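PDB 4MOZ: fructose-bisphosphate aldolase from Slackia heliotrinireducens, which belongs to the DeoC/LacD family of aldolases and folds as a TIM barrel, a closed ring of eight parallel strands. Local coordinates for residues V101-K106 / V139-T144; T144-S149 / Y178-A183; K189-I194 / V215-K220. One frame throughout, in Å; residues are numbered along the deposited sequence.

The three contacts run outward from the barrel wall to its rim. Interaction 1 is wholly buried, pairing neighbouring strands 99-102 and 138-145, and combines parallel ladder bonds with a polar cluster round K102 and N104. Interaction 2 takes over the same strand 138-145 where it runs out into a loop, sharing T144; it is still largely buried, but relies on two backbone bonds, aromatic and proline packing and a water. K106 CE packs on Y146 OH at 3.4 Å to join the two. Interaction 3 lies at the surface, the start of helix 191-204 and a loop held by one backbone bond and sparse apolar touches; it meets interaction 2 where P179 packs on T193.

Interaction 1: residues V101-K106 / V139-T144; sequences VKMNSK and VGLGYT
The side-chain amide of N104 lies flat over one face of the Y143 ring, the two planes 9° apart, with ND2 above the ring centre and 3.3 Å from Y143 CZ. At the edge of the same ring, near its plane, M103 CB approaches CD2. Within its own amide plane N104 is gripped at both ends by the backbone of T144: T144 N donates to N104 OD1 at 2.8 Å, on a lone pair, and N104 ND2 donates in plane to T144 O, also at 2.8 Å. The two bonds fix the rotation of the amide and hold it parallel to the ring; ND2 has a further acceptor in S119 O, while Y143 OH binds E158. The amide reaches this place because N104 CG stands between the backbone N and the carbonyl carbon (chi1 67°).

Here strands 99-102 and 138-145 are parallel neighbours in the TIM barrel, linked through helix 125-132 as a beta-alpha-beta unit. V101 pairs with L141 and K102 with G142; V101 N donates to G140 O, G142 N to V101 O, and M103 N to G142 O at 2.7 Å. V101 and L141 share one face of the sheet, with helix 125-132 packed against both, and the selenium of M103, a selenomethionine, rests 4.0 Å from L141 CD2.

From the other face, K102 bends at chi2 (57°) and again at chi4, passing over G142, which has no side chain to obstruct it. Its NZ donates to T144 OG1 at 2.7 Å and to both N104 OD1 and N104 O, reaching each N104 oxygen from above its carbonyl plane. W176 adds a cation-pi contact to K102, and S105 OG reaches N104 O from the opposite face to K102 NZ.

Interaction 2: residues T144-S149 / Y178-A183; sequences TLYLGS and YPRGKA
Y146 and R180 run side by side and point the same way, the ring and guanidinium planes inclined by 39°. Y146 CE1 comes within 3.6 Å of R180 NH1, the ring carbon lying over one face of the guanidinium. R180 starts out extended, CG anti to the backbone N (chi1 -170°), and bends only at chi3, which turns its end along the tyrosine; NE makes a salt bridge with E188, giving the group a second hold. Y146 has CG beside its own backbone N (chi1 -48°), and this sets the ring edge to Y178 O, which lies near the ring plane 3.4 Å from Y146 CD1, and puts CD1 against Y178 CB. Its neighbour T144 lays CG2 over one ring face, off centre.

The backbones add two bonds, Y178 N to L145 O and R180 N to L147 O, each 3.0 Å. CA-H...O contacts from Y146 to Y178 O and from P179 to L147 O fill in between them. Residues Y146 to S149 form a type II beta turn, with G148 at positive phi. A water links this turn to the other segment, receiving from A183 N and donating to G148 O, both at 2.7 Å, while A183 CB rests on that same carbonyl oxygen.

L147 CB meets P179 CG at 4.2 Å. This apolar side leans on helix 191-204, L147 touching V200 and P179 touching T193 and A197; L145 touches strand 172-177, helix 152-168 and L204 of helix 191-204. The two segments carry on from neighbouring barrel strands 138-145 and 172-177, 144-145 being the last of the first.

Interaction 3: residues K189-I194 / V215-K220; sequences KAPTTI and VATEDK
P191 and V215 cross at about a right angle, P191 CD standing 4.1 Å from V215 CG2. With chi1 at -66°, V215 CG1 lies anti to the carbonyl carbon and CG2 between that carbon and the backbone N; CG2 is also 3.5 Å from K189 O. The other methyl, CG1, turns to the aliphatic base of K189, with K189 CB 4.2 Å away, while the lysine's extended chain carries its end away from V215. At the next ring atom of the proline, P191 CG and T217 CG2 reach toward each other tip to tip, 4.0 Å apart.

One backbone bond ties the two segments together: V215 N donates to K189 O at 2.9 Å with an angle of 165° at the hydrogen, nearly straight. In the TIM barrel this joins the start of helix 191-204, with A190 as its N-cap and P191 in its first turn, to the loop that leads from strand 208-210 into the next helix, 222-232. A190 O accepts from I194 N, opening the helical pattern.

T217 points its CB toward P191, and its loop closes on itself through T217 N to K220 O, with K220 N giving a weak return bond to T217 OG1. N225 of helix 222-232 binds both T217 OG1 and V215 O through ND2, and P191 packs on the same asparagine.

Interaction 1: residues V101-K106 / V139-T144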
ATOM      1  N   VAL C 101     -15.490  17.296 -11.341  1.00 23.31           N
ATOM      2  CA  VAL C 101     -15.189  16.807  -9.997  1.00 24.45           C
ATOM      3  C   VAL C 101     -13.684  16.819  -9.726  1.00 24.85           C
ATOM      4  O   VAL C 101     -12.911  16.100 -10.370  1.00 24.87           O
ATOM      5  CB  VAL C 101     -15.784  15.406  -9.742  1.00 24.58           C
ATOM      6  CG1 VAL C 101     -15.464  14.938  -8.326  1.00 25.11           C
ATOM      7  CG2 VAL C 101     -17.292  15.426  -9.964  1.00 22.59           C
ATOM      8  N   LYS C 102     -13.283  17.657  -8.774  1.00 23.97           N
ATOM      9  CA  LYS C 102     -11.891  17.753  -8.367  1.00 25.37           C
ATOM     10  C   LYS C 102     -11.547  16.563  -7.472  1.00 24.78           C
ATOM     11  O   LYS C 102     -11.997  16.483  -6.331  1.00 25.82           O
ATOM     12  CB  LYS C 102     -11.631  19.092  -7.666  1.00 24.20           C
ATOM     13  CG  LYS C 102     -10.190  19.329  -7.234  1.00 25.55           C
ATOM     14  CD  LYS C 102      -9.217  19.223  -8.400  1.00 26.18           C
ATOM     15  CE  LYS C 102      -7.945  20.007  -8.129  1.00 27.03           C
ATOM     16  NZ  LYS C 102      -7.169  19.425  -6.998  1.00 27.97           N
HETATM   17  N   MSE C 103     -10.748  15.647  -8.013  1.00 24.03           N
HETATM   18  CA  MSE C 103     -10.495  14.335  -7.407  1.00 24.25           C
HETATM   19  C   MSE C 103      -9.590  14.357  -6.178  1.00 22.59           C
HETATM   20  O   MSE C 103      -9.733  13.517  -5.293  1.00 21.73           O
HETATM   21  CB  MSE C 103      -9.900  13.380  -8.442  1.00 24.36           C
HETATM   22  CG  MSE C 103     -10.805  13.107  -9.614  1.00 28.84           C
HETATM   23 SE   MSE C 103     -12.483  12.272  -9.093  1.00 32.40          SE
HETATM   24  CE  MSE C 103     -11.806  10.527  -8.528  1.00 26.49           C
ATOM     25  N   ASN C 104      -8.640  15.284  -6.140  1.00 22.50           N
ATOM     26  CA  ASN C 104      -7.769  15.407  -4.978  1.00 22.03           C
ATOM     27  C   ASN C 104      -7.840  16.784  -4.327  1.00 22.64           C
ATOM     28  O   ASN C 104      -8.266  17.746  -4.959  1.00 23.47           O
ATOM     29  CB  ASN C 104      -6.323  14.992  -5.310  1.00 22.91           C
ATOM     30  CG  ASN C 104      -5.627  15.922  -6.294  1.00 24.31           C
ATOM     31  OD1 ASN C 104      -6.258  16.693  -7.026  1.00 23.91           O
ATOM     32  ND2 ASN C 104      -4.303  15.834  -6.327  1.00 23.58           N
ATOM     33  N   SER C 105      -7.454  16.858  -3.057  1.00 21.68           N
ATOM     34  CA  SER C 105      -7.383  18.114  -2.317  1.00 23.65           C
ATOM     35  C   SER C 105      -6.490  17.955  -1.093  1.00 24.24           C
ATOM     36  O   SER C 105      -6.332  16.852  -0.578  1.00 23.96           O
ATOM     37  CB  SER C 105      -8.776  18.570  -1.868  1.00 26.70           C
ATOM     38  OG  SER C 105      -9.536  19.065  -2.960  1.00 30.65           O
ATOM     39  N   LYS C 106      -5.921  19.066  -0.632  1.00 24.87           N
ATOM     40  CA  LYS C 106      -5.168  19.115   0.619  1.00 23.86           C
ATOM     41  C   LYS C 106      -5.402  20.475   1.266  1.00 23.67           C
ATOM     42  O   LYS C 106      -5.896  21.391   0.605  1.00 23.85           O
ATOM     43  CB  LYS C 106      -3.673  18.887   0.367  1.00 23.32           C
ATOM     44  CG  LYS C 106      -2.976  20.004  -0.395  1.00 24.35           C
ATOM     45  CD  LYS C 106      -1.468  19.943  -0.197  1.00 27.31           C
ATOM     46  CE  LYS C 106      -0.780  21.185  -0.740  1.00 27.16           C
ATOM     47  NZ  LYS C 106      -0.944  22.363   0.158  1.00 28.34           N
ATOM     48  N   VAL C 139     -19.166  16.334 -16.276  1.00 27.10           N
ATOM     49  CA  VAL C 139     -18.578  16.331 -17.612  1.00 27.49           C
ATOM     50  C   VAL C 139     -17.101  15.932 -17.582  1.00 25.78           C
ATOM     51  O   VAL C 139     -16.543  15.518 -18.593  1.00 25.87           O
ATOM     52  CB  VAL C 139     -18.785  17.681 -18.344  1.00 26.74           C
ATOM     53  CG1 VAL C 139     -20.274  17.989 -18.473  1.00 26.32           C
ATOM     54  CG2 VAL C 139     -18.065  18.817 -17.633  1.00 25.65           C
ATOM     55  N   GLY C 140     -16.473  16.048 -16.416  1.00 24.93           N
ATOM     56  CA  GLY C 140     -15.067  15.721 -16.310  1.00 24.91           C
ATOM     57  C   GLY C 140     -14.510  15.661 -14.908  1.00 26.44           C
ATOM     58  O   GLY C 140     -15.240  15.804 -13.913  1.00 26.22           O
ATOM     59  N   LEU C 141     -13.199  15.449 -14.845  1.00 24.51           N
ATOM     60  CA  LEU C 141     -12.488  15.305 -13.592  1.00 24.73           C
ATOM     61  C   LEU C 141     -11.307  16.253 -13.552  1.00 24.14           C
ATOM     62  O   LEU C 141     -10.764  16.636 -14.600  1.00 23.89           O
ATOM     63  CB  LEU C 141     -11.984  13.868 -13.421  1.00 25.72           C
ATOM     64  CG  LEU C 141     -12.947  12.687 -13.580  1.00 27.58           C
ATOM     65  CD1 LEU C 141     -12.201  11.396 -13.296  1.00 28.93           C
ATOM     66  CD2 LEU C 141     -14.169  12.799 -12.677  1.00 27.76           C
ATOM     67  N   GLY C 142     -10.917  16.624 -12.334  1.00 22.53           N
ATOM     68  CA  GLY C 142      -9.738  17.443 -12.104  1.00 22.44           C
ATOM     69  C   GLY C 142      -8.794  16.798 -11.101  1.00 23.71           C
ATOM     70  O   GLY C 142      -9.231  16.068 -10.211  1.00 22.85           O
ATOM     71  N   TYR C 143      -7.500  17.070 -11.250  1.00 22.62           N
ATOM     72  CA  TYR C 143      -6.477  16.535 -10.356  1.00 22.24           C
ATOM     73  C   TYR C 143      -5.281  17.477 -10.322  1.00 22.08           C
ATOM     74  O   TYR C 143      -4.873  17.995 -11.365  1.00 23.89           O
ATOM     75  CB  TYR C 143      -6.045  15.133 -10.811  1.00 23.07           C
ATOM     76  CG  TYR C 143      -5.159  14.409  -9.823  1.00 23.27           C
ATOM     77  CD1 TYR C 143      -3.768  14.540  -9.884  1.00 23.28           C
ATOM     78  CD2 TYR C 143      -5.704  13.595  -8.825  1.00 22.53           C
ATOM     79  CE1 TYR C 143      -2.947  13.887  -8.983  1.00 21.81           C
ATOM     80  CE2 TYR C 143      -4.884  12.933  -7.921  1.00 24.00           C
ATOM     81  CZ  TYR C 143      -3.505  13.089  -8.006  1.00 23.79           C
ATOM     82  OH  TYR C 143      -2.669  12.456  -7.115  1.00 25.17           O
ATOM     83  N   THR C 144      -4.728  17.696  -9.129  1.00 21.70           N
ATOM     84  CA  THR C 144      -3.537  18.534  -8.950  1.00 21.64           C
ATOM     85  C   THR C 144      -2.263  17.708  -8.764  1.00 22.36           C
ATOM     86  O   THR C 144      -2.248  16.751  -7.992  1.00 22.05           O
ATOM     87  CB  THR C 144      -3.692  19.460  -7.727  1.00 22.88           C
ATOM     88  OG1 THR C 144      -4.824  20.307  -7.921  1.00 23.51           O
ATOM     89  CG2 THR C 144      -2.448  20.330  -7.534  1.00 22.70           C
TER

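Interaction 2: residues T144-S149 / Y178-A183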
ATOM      1  N   THR C 144      -4.728  17.696  -9.129  1.00 21.70           N
ATOM      2  CA  THR C 144      -3.537  18.534  -8.950  1.00 21.64           C
ATOM      3  C   THR C 144      -2.263  17.708  -8.764  1.00 22.36           C
ATOM      4  O   THR C 144      -2.248  16.751  -7.992  1.00 22.05           O
ATOM      5  CB  THR C 144      -3.692  19.460  -7.727  1.00 22.88           C
ATOM      6  OG1 THR C 144      -4.824  20.307  -7.921  1.00 23.51           O
ATOM      7  CG2 THR C 144      -2.448  20.330  -7.534  1.00 22.70           C
ATOM      8  N   LEU C 145      -1.196  18.092  -9.462  1.00 22.31           N
ATOM      9  CA  LEU C 145       0.123  17.477  -9.271  1.00 23.40           C
ATOM     10  C   LEU C 145       1.143  18.536  -8.895  1.00 22.85           C
ATOM     11  O   LEU C 145       1.232  19.569  -9.560  1.00 22.10           O
ATOM     12  CB  LEU C 145       0.613  16.775 -10.540  1.00 23.30           C
ATOM     13  CG  LEU C 145      -0.147  15.584 -11.109  1.00 24.47           C
ATOM     14  CD1 LEU C 145      -1.139  16.043 -12.171  1.00 23.79           C
ATOM     15  CD2 LEU C 145       0.849  14.593 -11.695  1.00 24.93           C
ATOM     16  N   TYR C 146       1.905  18.278  -7.832  1.00 22.19           N
ATOM     17  CA  TYR C 146       3.044  19.121  -7.483  1.00 22.78           C
ATOM     18  C   TYR C 146       4.320  18.438  -7.951  1.00 22.27           C
ATOM     19  O   TYR C 146       4.897  17.621  -7.238  1.00 22.66           O
ATOM     20  CB  TYR C 146       3.094  19.424  -5.974  1.00 23.58           C
ATOM     21  CG  TYR C 146       1.766  19.887  -5.417  1.00 25.69           C
ATOM     22  CD1 TYR C 146       1.313  21.196  -5.616  1.00 26.01           C
ATOM     23  CD2 TYR C 146       0.948  19.010  -4.710  1.00 25.57           C
ATOM     24  CE1 TYR C 146       0.084  21.611  -5.117  1.00 25.85           C
ATOM     25  CE2 TYR C 146      -0.278  19.415  -4.211  1.00 25.69           C
ATOM     26  CZ  TYR C 146      -0.706  20.711  -4.414  1.00 25.48           C
ATOM     27  OH  TYR C 146      -1.930  21.098  -3.914  1.00 28.62           O
ATOM     28  N   LEU C 147       4.740  18.752  -9.171  1.00 21.49           N
ATOM     29  CA  LEU C 147       6.003  18.237  -9.691  1.00 23.22           C
ATOM     30  C   LEU C 147       7.139  18.784  -8.849  1.00 23.44           C
ATOM     31  O   LEU C 147       7.058  19.906  -8.352  1.00 25.23           O
ATOM     32  CB  LEU C 147       6.196  18.624 -11.160  1.00 23.08           C
ATOM     33  CG  LEU C 147       5.097  18.204 -12.148  1.00 23.88           C
ATOM     34  CD1 LEU C 147       5.445  18.673 -13.557  1.00 23.94           C
ATOM     35  CD2 LEU C 147       4.836  16.702 -12.130  1.00 25.09           C
ATOM     36  N   GLY C 148       8.178  17.977  -8.664  1.00 22.18           N
ATOM     37  CA  GLY C 148       9.337  18.393  -7.882  1.00 23.07           C
ATOM     38  C   GLY C 148       9.163  18.280  -6.379  1.00 23.13           C
ATOM     39  O   GLY C 148      10.102  18.537  -5.628  1.00 23.30           O
ATOM     40  N   SER C 149       7.958  17.923  -5.934  1.00 23.32           N
ATOM     41  CA  SER C 149       7.727  17.560  -4.539  1.00 23.70           C
ATOM     42  C   SER C 149       8.328  16.181  -4.302  1.00 23.63           C
ATOM     43  O   SER C 149       8.386  15.366  -5.223  1.00 23.04           O
ATOM     44  CB  SER C 149       6.227  17.519  -4.230  1.00 23.15           C
ATOM     45  OG  SER C 149       5.974  16.947  -2.953  1.00 21.82           O
ATOM     46  N   TYR C 178       1.233  22.423 -10.590  1.00 25.76           N
ATOM     47  CA  TYR C 178       1.984  23.456  -9.899  1.00 26.35           C
ATOM     48  C   TYR C 178       3.262  22.869  -9.324  1.00 25.67           C
ATOM     49  O   TYR C 178       3.246  22.323  -8.221  1.00 24.66           O
ATOM     50  CB  TYR C 178       1.160  24.039  -8.753  1.00 27.34           C
ATOM     51  CG  TYR C 178      -0.147  24.681  -9.148  1.00 28.52           C
ATOM     52  CD1 TYR C 178      -0.209  25.628 -10.173  1.00 29.44           C
ATOM     53  CD2 TYR C 178      -1.318  24.373  -8.464  1.00 28.22           C
ATOM     54  CE1 TYR C 178      -1.406  26.228 -10.517  1.00 30.05           C
ATOM     55  CE2 TYR C 178      -2.518  24.970  -8.801  1.00 29.16           C
ATOM     56  CZ  TYR C 178      -2.555  25.895  -9.823  1.00 30.17           C
ATOM     57  OH  TYR C 178      -3.750  26.486 -10.147  1.00 33.56           O
ATOM     58  N   PRO C 179       4.376  22.959 -10.069  1.00 27.11           N
ATOM     59  CA  PRO C 179       5.632  22.494  -9.492  1.00 26.05           C
ATOM     60  C   PRO C 179       5.905  23.199  -8.167  1.00 25.71           C
ATOM     61  O   PRO C 179       6.023  24.423  -8.111  1.00 27.02           O
ATOM     62  CB  PRO C 179       6.661  22.863 -10.559  1.00 25.31           C
ATOM     63  CG  PRO C 179       5.890  22.780 -11.837  1.00 26.83           C
ATOM     64  CD  PRO C 179       4.523  23.313 -11.493  1.00 27.16           C
ATOM     65  N   ARG C 180       5.956  22.415  -7.099  1.00 25.53           N
ATOM     66  CA  ARG C 180       6.090  22.955  -5.758  1.00 26.59           C
ATOM     67  C   ARG C 180       6.887  22.008  -4.883  1.00 25.38           C
ATOM     68  O   ARG C 180       6.698  20.790  -4.921  1.00 23.70           O
ATOM     69  CB  ARG C 180       4.716  23.213  -5.135  1.00 26.94           C
ATOM     70  CG  ARG C 180       4.767  24.008  -3.835  1.00 29.37           C
ATOM     71  CD  ARG C 180       3.377  24.432  -3.379  1.00 32.20           C
ATOM     72  NE  ARG C 180       2.722  25.285  -4.369  1.00 37.15           N
ATOM     73  CZ  ARG C 180       1.408  25.468  -4.466  1.00 38.37           C
ATOM     74  NH1 ARG C 180       0.576  24.858  -3.626  1.00 37.33           N
ATOM     75  NH2 ARG C 180       0.924  26.264  -5.412  1.00 42.80           N
ATOM     76  N   GLY C 181       7.775  22.584  -4.087  1.00 25.86           N
ATOM     77  CA  GLY C 181       8.599  21.809  -3.186  1.00 25.82           C
ATOM     78  C   GLY C 181       9.941  22.460  -2.944  1.00 25.63           C
ATOM     79  O   GLY C 181      10.332  23.396  -3.642  1.00 26.48           O
ATOM     80  N   LYS C 182      10.608  21.962  -1.909  1.00 26.13           N
ATOM     81  CA  LYS C 182      12.012  22.188  -1.596  1.00 29.35           C
ATOM     82  C   LYS C 182      12.881  22.343  -2.857  1.00 26.90           C
ATOM     83  O   LYS C 182      13.660  23.291  -2.971  1.00 24.96           O
ATOM     84  CB  LYS C 182      12.450  20.938  -0.840  1.00 33.03           C
ATOM     85  CG  LYS C 182      13.569  21.025   0.160  1.00 32.08           C
ATOM     86  CD  LYS C 182      13.867  19.582   0.523  1.00 32.79           C
ATOM     87  CE  LYS C 182      14.450  19.432   1.905  1.00 37.85           C
ATOM     88  NZ  LYS C 182      14.241  18.038   2.377  1.00 43.79           N
ATOM     89  N   ALA C 183      12.723  21.412  -3.798  1.00 26.40           N
ATOM     90  CA  ALA C 183      13.510  21.377  -5.036  1.00 27.48           C
ATOM     91  C   ALA C 183      13.162  22.499  -6.006  1.00 27.26           C
ATOM     92  O   ALA C 183      13.967  22.848  -6.869  1.00 28.71           O
ATOM     93  CB  ALA C 183      13.346  20.032  -5.732  1.00 25.40           C
TER
HETATM   94  O   HOH W   1      11.381  19.144  -3.342  1.00 22.91           O

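Interaction 3: residues K189-I194 / V215-K220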
ATOM      1  N   LYS C 189       7.640  29.892 -10.846  1.00 33.52           N
ATOM      2  CA  LYS C 189       6.974  30.550 -11.967  1.00 35.60           C
ATOM      3  C   LYS C 189       7.946  31.000 -13.063  1.00 34.17           C
ATOM      4  O   LYS C 189       7.636  31.892 -13.861  1.00 33.23           O
ATOM      5  CB  LYS C 189       6.099  31.704 -11.456  1.00 36.62           C
ATOM      6  CG  LYS C 189       4.942  31.222 -10.592  1.00 38.92           C
ATOM      7  CD  LYS C 189       4.224  32.350  -9.878  1.00 41.40           C
ATOM      8  CE  LYS C 189       3.062  31.798  -9.071  1.00 43.53           C
ATOM      9  NZ  LYS C 189       2.419  32.856  -8.247  1.00 49.82           N
ATOM     10  N   ALA C 190       9.120  30.372 -13.106  1.00 31.91           N
ATOM     11  CA  ALA C 190      10.043  30.559 -14.217  1.00 30.72           C
ATOM     12  C   ALA C 190       9.396  30.023 -15.496  1.00 30.92           C
ATOM     13  O   ALA C 190       8.634  29.054 -15.448  1.00 32.04           O
ATOM     14  CB  ALA C 190      11.364  29.857 -13.946  1.00 25.64           C
ATOM     15  N   PRO C 191       9.675  30.668 -16.643  1.00 31.08           N
ATOM     16  CA  PRO C 191       9.123  30.215 -17.927  1.00 32.08           C
ATOM     17  C   PRO C 191       9.352  28.723 -18.220  1.00 30.43           C
ATOM     18  O   PRO C 191       8.430  28.050 -18.684  1.00 30.65           O
ATOM     19  CB  PRO C 191       9.856  31.088 -18.946  1.00 32.16           C
ATOM     20  CG  PRO C 191      10.148  32.349 -18.199  1.00 30.65           C
ATOM     21  CD  PRO C 191      10.412  31.942 -16.778  1.00 30.65           C
ATOM     22  N   THR C 192      10.557  28.218 -17.944  1.00 30.44           N
ATOM     23  CA  THR C 192      10.890  26.808 -18.197  1.00 29.65           C
ATOM     24  C   THR C 192      10.099  25.861 -17.298  1.00 29.22           C
ATOM     25  O   THR C 192       9.724  24.763 -17.716  1.00 31.02           O
ATOM     26  CB  THR C 192      12.396  26.514 -18.009  1.00 30.09           C
ATOM     27  OG1 THR C 192      12.805  26.932 -16.703  1.00 32.59           O
ATOM     28  CG2 THR C 192      13.241  27.234 -19.067  1.00 27.63           C
ATOM     29  N   THR C 193       9.847  26.292 -16.065  1.00 27.25           N
ATOM     30  CA  THR C 193       9.065  25.512 -15.117  1.00 27.40           C
ATOM     31  C   THR C 193       7.625  25.345 -15.604  1.00 27.42           C
ATOM     32  O   THR C 193       7.080  24.237 -15.582  1.00 27.94           O
ATOM     33  CB  THR C 193       9.074  26.169 -13.730  1.00 27.44           C
ATOM     34  OG1 THR C 193      10.427  26.283 -13.269  1.00 27.56           O
ATOM     35  CG2 THR C 193       8.272  25.351 -12.735  1.00 29.53           C
ATOM     36  N   ILE C 194       7.029  26.448 -16.053  1.00 25.84           N
ATOM     37  CA  ILE C 194       5.658  26.460 -16.554  1.00 25.64           C
ATOM     38  C   ILE C 194       5.541  25.625 -17.828  1.00 24.57           C
ATOM     39  O   ILE C 194       4.574  24.886 -18.008  1.00 23.10           O
ATOM     40  CB  ILE C 194       5.169  27.907 -16.803  1.00 25.45           C
ATOM     41  CG1 ILE C 194       5.274  28.753 -15.522  1.00 25.74           C
ATOM     42  CG2 ILE C 194       3.755  27.923 -17.377  1.00 24.14           C
ATOM     43  CD1 ILE C 194       4.552  28.201 -14.310  1.00 25.36           C
ATOM     44  N   VAL C 215       6.556  34.343 -14.939  1.00 32.17           N
ATOM     45  CA  VAL C 215       7.042  35.714 -14.775  1.00 34.60           C
ATOM     46  C   VAL C 215       7.516  36.304 -16.110  1.00 36.51           C
ATOM     47  O   VAL C 215       7.894  35.570 -17.033  1.00 35.18           O
ATOM     48  CB  VAL C 215       8.185  35.823 -13.730  1.00 36.01           C
ATOM     49  CG1 VAL C 215       7.677  35.499 -12.332  1.00 34.99           C
ATOM     50  CG2 VAL C 215       9.370  34.938 -14.106  1.00 35.67           C
ATOM     51  N   ALA C 216       7.470  37.630 -16.208  1.00 37.20           N
ATOM     52  CA  ALA C 216       8.113  38.339 -17.305  1.00 38.34           C
ATOM     53  C   ALA C 216       9.622  38.241 -17.133  1.00 39.94           C
ATOM     54  O   ALA C 216      10.125  38.141 -16.010  1.00 41.60           O
ATOM     55  CB  ALA C 216       7.679  39.795 -17.330  1.00 38.22           C
ATOM     56  N   THR C 217      10.335  38.250 -18.252  1.00 42.96           N
ATOM     57  CA  THR C 217      11.796  38.283 -18.246  1.00 45.64           C
ATOM     58  C   THR C 217      12.268  39.497 -19.050  1.00 50.91           C
ATOM     59  O   THR C 217      11.449  40.213 -19.634  1.00 46.57           O
ATOM     60  CB  THR C 217      12.399  36.976 -18.812  1.00 42.67           C
ATOM     61  OG1 THR C 217      11.766  36.647 -20.056  1.00 40.48           O
ATOM     62  CG2 THR C 217      12.202  35.820 -17.835  1.00 40.48           C
ATOM     63  N   GLU C 218      13.579  39.736 -19.075  1.00 53.45           N
ATOM     64  CA  GLU C 218      14.145  40.828 -19.873  1.00 59.22           C
ATOM     65  C   GLU C 218      13.723  40.693 -21.334  1.00 55.28           C
ATOM     66  O   GLU C 218      13.355  41.674 -21.981  1.00 55.71           O
ATOM     67  CB  GLU C 218      15.677  40.852 -19.774  1.00 61.39           C
ATOM     68  CG  GLU C 218      16.242  40.778 -18.357  1.00 76.88           C
ATOM     69  CD  GLU C 218      15.906  41.989 -17.494  1.00 85.45           C
ATOM     70  OE1 GLU C 218      15.764  43.111 -18.035  1.00 85.68           O
ATOM     71  OE2 GLU C 218      15.792  41.817 -16.260  1.00 95.07           O
ATOM     72  N   ASP C 219      13.752  39.459 -21.827  1.00 54.89           N
ATOM     73  CA  ASP C 219      13.470  39.153 -23.222  1.00 59.05           C
ATOM     74  C   ASP C 219      11.976  39.206 -23.571  1.00 56.91           C
ATOM     75  O   ASP C 219      11.599  39.726 -24.629  1.00 52.81           O
ATOM     76  CB  ASP C 219      14.044  37.772 -23.561  1.00 66.56           C
ATOM     77  CG  ASP C 219      14.353  37.610 -25.040  1.00 73.31           C
ATOM     78  OD1 ASP C 219      15.007  38.504 -25.622  1.00 82.01           O
ATOM     79  OD2 ASP C 219      13.954  36.579 -25.618  1.00 79.33           O
ATOM     80  N   LYS C 220      11.133  38.674 -22.686  1.00 51.58           N
ATOM     81  CA  LYS C 220       9.719  38.443 -23.002  1.00 45.10           C
ATOM     82  C   LYS C 220       8.745  38.859 -21.899  1.00 42.71           C
ATOM     83  O   LYS C 220       9.091  38.853 -20.718  1.00 46.36           O
ATOM     84  CB  LYS C 220       9.495  36.965 -23.327  1.00 44.07           C
ATOM     85  CG  LYS C 220      10.181  36.480 -24.593  1.00 48.68           C
ATOM     86  CD  LYS C 220       9.851  35.020 -24.856  1.00 51.90           C
ATOM     87  CE  LYS C 220      10.308  34.595 -26.241  1.00 56.99           C
ATOM     88  NZ  LYS C 220       9.830  33.223 -26.570  1.00 58.76           N
TER